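Local coordinates for phosphatidylinositol phosphate phosphatase (Schizosaccharomyces pombe, PDB 1I9Z), which removes the 5-phosphate from soluble and lipid inositol phosphates through its magnesium-dependent synaptojanin 5-phosphatase domain, controlling phosphatidylinositol 4,5-bisphosphate levels in the cell, at residues P258-F263 against A280-I285. Sequence-based numbering, arbitrary orientation.
Sequences PPTYKF and AWTDRI. With 2IP (D-myo-inositol-1,4-bisphosphate), chain C.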
ATOM      1  N   PRO A 258     -17.633   3.107   8.286  1.00 16.55           N
ATOM      2  CA  PRO A 258     -17.995   4.519   8.296  1.00 15.24           C
ATOM      3  C   PRO A 258     -16.797   5.446   8.055  1.00 14.61           C
ATOM      4  O   PRO A 258     -15.643   4.999   8.213  1.00 14.47           O
ATOM      5  CB  PRO A 258     -18.564   4.732   9.701  1.00 17.37           C
ATOM      6  CG  PRO A 258     -18.718   3.309  10.336  1.00 19.57           C
ATOM      7  CD  PRO A 258     -17.733   2.477   9.636  1.00 17.85           C
ATOM      8  N   PRO A 259     -17.041   6.692   7.636  1.00 14.73           N
ATOM      9  CA  PRO A 259     -16.040   7.740   7.378  1.00 13.46           C
ATOM     10  C   PRO A 259     -15.121   7.752   8.616  1.00 14.21           C
ATOM     11  O   PRO A 259     -15.603   7.701   9.796  1.00 13.23           O
ATOM     12  CB  PRO A 259     -16.897   9.002   7.341  1.00 15.67           C
ATOM     13  CG  PRO A 259     -18.115   8.489   6.494  1.00 15.58           C
ATOM     14  CD  PRO A 259     -18.383   7.118   7.163  1.00 14.53           C
ATOM     15  N   THR A 260     -13.805   7.712   8.343  1.00 15.61           N
ATOM     16  CA  THR A 260     -12.822   7.603   9.384  1.00 14.86           C
ATOM     17  C   THR A 260     -12.364   8.934   9.937  1.00 16.32           C
ATOM     18  O   THR A 260     -11.503   8.964  10.811  1.00 16.22           O
ATOM     19  CB  THR A 260     -11.576   6.910   8.836  1.00 15.22           C
ATOM     20  OG1 THR A 260     -11.141   7.603   7.608  1.00 13.95           O
ATOM     21  CG2 THR A 260     -11.907   5.438   8.470  1.00 15.16           C
ATOM     22  N   TYR A 261     -12.942  10.006   9.409  1.00 16.34           N
ATOM     23  CA  TYR A 261     -12.590  11.321   9.747  1.00 16.99           C
ATOM     24  C   TYR A 261     -13.846  12.137   9.837  1.00 18.54           C
ATOM     25  O   TYR A 261     -14.832  11.959   9.101  1.00 17.96           O
ATOM     26  CB  TYR A 261     -11.689  11.962   8.661  1.00 19.46           C
ATOM     27  CG  TYR A 261     -11.424  13.436   8.819  1.00 22.14           C
ATOM     28  CD1 TYR A 261     -10.384  13.886   9.647  1.00 26.41           C
ATOM     29  CD2 TYR A 261     -12.148  14.398   8.061  1.00 24.27           C
ATOM     30  CE1 TYR A 261     -10.032  15.264   9.711  1.00 28.19           C
ATOM     31  CE2 TYR A 261     -11.809  15.783   8.148  1.00 25.52           C
ATOM     32  CZ  TYR A 261     -10.756  16.190   8.961  1.00 27.49           C
ATOM     33  OH  TYR A 261     -10.378  17.530   9.050  1.00 29.83           O
ATOM     34  N   LYS A 262     -13.429  12.883  10.838  1.00 20.31           N
ATOM     35  CA  LYS A 262     -13.328  13.838  11.857  1.00 17.96           C
ATOM     36  C   LYS A 262     -13.992  13.538  13.155  1.00 16.19           C
ATOM     37  O   LYS A 262     -15.054  13.951  13.347  1.00 13.38           O
ATOM     38  CB  LYS A 262     -13.565  15.207  11.343  1.00 23.60           C
ATOM     39  CG  LYS A 262     -13.381  16.062  12.392  1.00 27.56           C
ATOM     40  CD  LYS A 262     -11.995  16.022  12.786  1.00 20.83           C
ATOM     41  CE  LYS A 262     -11.594  17.481  12.508  1.00 22.46           C
ATOM     42  NZ  LYS A 262     -10.807  17.964  13.722  1.00 25.27           N
ATOM     43  N   PHE A 263     -13.295  12.824  14.054  1.00 14.89           N
ATOM     44  CA  PHE A 263     -13.927  12.457  15.306  1.00 13.72           C
ATOM     45  C   PHE A 263     -13.358  13.312  16.438  1.00 15.80           C
ATOM     46  O   PHE A 263     -12.135  13.682  16.413  1.00 17.84           O
ATOM     47  CB  PHE A 263     -13.586  10.972  15.691  1.00 13.74           C
ATOM     48  CG  PHE A 263     -14.276   9.938  14.882  1.00 14.57           C
ATOM     49  CD1 PHE A 263     -13.633   9.323  13.783  1.00 15.06           C
ATOM     50  CD2 PHE A 263     -15.589   9.590  15.157  1.00 12.59           C
ATOM     51  CE1 PHE A 263     -14.313   8.360  12.992  1.00 14.15           C
ATOM     52  CE2 PHE A 263     -16.251   8.650  14.373  1.00 13.98           C
ATOM     53  CZ  PHE A 263     -15.631   8.033  13.308  1.00 14.14           C
ATOM     54  N   ALA A 280     -15.628  12.252   6.399  1.00 14.59           N
ATOM     55  CA  ALA A 280     -15.124  11.799   5.100  1.00 14.71           C
ATOM     56  C   ALA A 280     -14.308  10.520   5.196  1.00 15.15           C
ATOM     57  O   ALA A 280     -13.817  10.200   6.256  1.00 15.28           O
ATOM     58  CB  ALA A 280     -14.228  12.938   4.492  1.00 12.92           C
ATOM     59  N   TRP A 281     -14.206   9.795   4.084  1.00 12.28           N
ATOM     60  CA  TRP A 281     -13.333   8.650   3.983  1.00 13.09           C
ATOM     61  C   TRP A 281     -11.963   9.221   3.496  1.00 12.35           C
ATOM     62  O   TRP A 281     -11.544   9.046   2.324  1.00 14.56           O
ATOM     63  CB  TRP A 281     -13.856   7.614   2.963  1.00 14.71           C
ATOM     64  CG  TRP A 281     -14.997   6.829   3.548  1.00 15.07           C
ATOM     65  CD1 TRP A 281     -14.945   5.857   4.547  1.00 15.43           C
ATOM     66  CD2 TRP A 281     -16.345   6.868   3.091  1.00 17.32           C
ATOM     67  NE1 TRP A 281     -16.211   5.276   4.705  1.00 15.09           N
ATOM     68  CE2 TRP A 281     -17.071   5.874   3.819  1.00 16.35           C
ATOM     69  CE3 TRP A 281     -17.019   7.639   2.113  1.00 15.46           C
ATOM     70  CZ2 TRP A 281     -18.443   5.626   3.585  1.00 16.08           C
ATOM     71  CZ3 TRP A 281     -18.400   7.372   1.894  1.00 15.56           C
ATOM     72  CH2 TRP A 281     -19.063   6.394   2.610  1.00 16.58           C
ATOM     73  N   THR A 282     -11.258   9.895   4.422  1.00 13.02           N
ATOM     74  CA  THR A 282      -9.950  10.493   4.070  1.00 12.95           C
ATOM     75  C   THR A 282      -8.862   9.423   3.922  1.00 14.95           C
ATOM     76  O   THR A 282      -7.921   9.603   3.165  1.00 13.87           O
ATOM     77  CB  THR A 282      -9.444  11.459   5.183  1.00 13.71           C
ATOM     78  OG1 THR A 282      -9.633  10.880   6.485  1.00 14.49           O
ATOM     79  CG2 THR A 282     -10.192  12.736   5.141  1.00 12.37           C
ATOM     80  N   ASP A 283      -9.008   8.308   4.656  1.00 13.25           N
ATOM     81  CA  ASP A 283      -7.961   7.230   4.722  1.00 14.56           C
ATOM     82  C   ASP A 283      -8.294   6.080   3.801  1.00 15.47           C
ATOM     83  O   ASP A 283      -9.340   5.483   3.950  1.00 17.02           O
ATOM     84  CB  ASP A 283      -7.889   6.772   6.187  1.00 13.52           C
ATOM     85  CG  ASP A 283      -7.667   7.986   7.086  1.00 13.43           C
ATOM     86  OD1 ASP A 283      -6.513   8.484   7.103  1.00 17.00           O
ATOM     87  OD2 ASP A 283      -8.653   8.540   7.682  1.00 16.14           O
ATOM     88  N   ARG A 284      -7.391   5.785   2.874  1.00 13.79           N
ATOM     89  CA  ARG A 284      -7.719   4.779   1.821  1.00 12.02           C
ATOM     90  C   ARG A 284      -6.554   3.906   1.495  1.00 13.19           C
ATOM     91  O   ARG A 284      -5.375   4.290   1.701  1.00 13.56           O
ATOM     92  CB  ARG A 284      -8.153   5.555   0.552  1.00 13.11           C
ATOM     93  CG  ARG A 284      -9.188   6.684   0.843  1.00 14.34           C
ATOM     94  CD  ARG A 284     -10.590   6.135   1.101  1.00 14.59           C
ATOM     95  NE  ARG A 284     -11.381   5.824  -0.108  1.00 14.80           N
ATOM     96  CZ  ARG A 284     -12.199   6.714  -0.699  1.00 16.94           C
ATOM     97  NH1 ARG A 284     -12.881   6.346  -1.778  1.00 15.15           N
ATOM     98  NH2 ARG A 284     -12.345   7.966  -0.232  1.00 15.66           N
ATOM     99  N   ILE A 285      -6.851   2.710   1.000  1.00 12.62           N
ATOM    100  CA  ILE A 285      -5.782   1.796   0.543  1.00 12.30           C
ATOM    101  C   ILE A 285      -6.217   1.336  -0.837  1.00 13.91           C
ATOM    102  O   ILE A 285      -7.316   0.820  -0.972  1.00 15.04           O
ATOM    103  CB  ILE A 285      -5.621   0.609   1.499  1.00 12.71           C
ATOM    104  CG1 ILE A 285      -5.168   1.136   2.865  1.00 12.72           C
ATOM    105  CG2 ILE A 285      -4.574  -0.415   1.016  1.00 10.87           C
ATOM    106  CD1 ILE A 285      -5.390  -0.001   4.009  1.00 14.17           C
TER
HETATM  107  C1  2IP C 302      -9.912  22.756   5.869  0.50 57.15           C
HETATM  108  C2  2IP C 302      -8.611  22.998   6.676  0.50 56.44           C
HETATM  109  C3  2IP C 302      -8.660  22.308   8.082  0.50 55.74           C
HETATM  110  C4  2IP C 302      -8.989  20.794   8.021  0.50 55.30           C
HETATM  111  C5  2IP C 302     -10.360  20.651   7.325  0.50 56.01           C
HETATM  112  C6  2IP C 302     -10.357  21.243   5.884  0.50 56.48           C
HETATM  113  O1  2IP C 302     -10.830  23.680   5.349  0.50 59.22           O
HETATM  114  O2  2IP C 302      -7.479  22.494   6.021  0.50 55.17           O
HETATM  115  O3  2IP C 302      -7.426  22.427   8.725  0.50 56.00           O
HETATM  116  O4  2IP C 302      -9.040  20.262   9.385  0.50 53.37           O
HETATM  117  O5  2IP C 302     -10.733  19.275   7.239  0.50 55.20           O
HETATM  118  O6  2IP C 302     -11.701  21.027   5.475  0.50 55.61           O
HETATM  119  P4  2IP C 302      -8.027  19.203   9.958  0.50 51.58           P
HETATM  120  O41 2IP C 302      -8.010  18.006   8.937  0.50 52.69           O
HETATM  121  O42 2IP C 302      -8.472  18.749  11.275  0.50 50.04           O
HETATM  122  O43 2IP C 302      -6.714  20.002  10.021  0.50 51.76           O
HETATM  123  P1  2IP C 302     -11.134  24.162   3.958  0.50 59.45           P
HETATM  124  O11 2IP C 302     -11.095  25.692   4.115  0.50 61.20           O
HETATM  125  O12 2IP C 302     -10.246  23.756   2.806  0.50 60.96           O
HETATM  126  O13 2IP C 302     -12.604  23.785   3.743  0.50 60.76           O
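Thr-260 OG1 donates to Asp-283 OD2 over 2.7 Å, on the oxygen's anti lone pair. The hydroxyl stands between backbone N and carbonyl carbon (chi1 52°), which aims it across at the carboxylate. Thr-282 OG1 donates to the same OD2 at 2.8 Å, from well above the carboxylate plane, and His-306 ND1 also bonds it, so several partners fix this buried oxygen. The backbones join in a classic beta bulge, Thr-260 and Tyr-261 both facing Ala-280. Ala-280 N gives a bond to Tyr-261 O (2.8 Å), while the return bond from Tyr-261 N to Ala-280 O is weak at 3.3 Å. Pro-259 lies over one face of the Trp-281 indole, its CA making a CH-pi contact 3.8 Å from the centroid of the five-membered ring; the indole NE1 is satisfied by Phe-257 O. Trp-281 is the central residue of an inverse gamma turn, and its O accepts from Arg-284 NH2, in both the carbonyl and the guanidinium plane. Tyr-261 CB rests 3.2 Å from Thr-282 OG1, and its ring, with Lys-262 CB over one face, carries OH to O5 of the inositol bisphosphate in a very short hydrogen bond (2.5 Å); OH also sits implausibly close to the 4-phosphate, so its exact place is doubtful. A phenylalanine here would probably leave O5 without this partner. Lys-262 NZ reaches O42 of the ligand only weakly. The loop 258-263 thus ties the ligand pocket to strand 283-288, which edges the five-stranded sheet beside strand 201-205; helix 228-232 packs on Trp-281, and strand 309-320 of the other sheet touches Thr-260 and Ile-285.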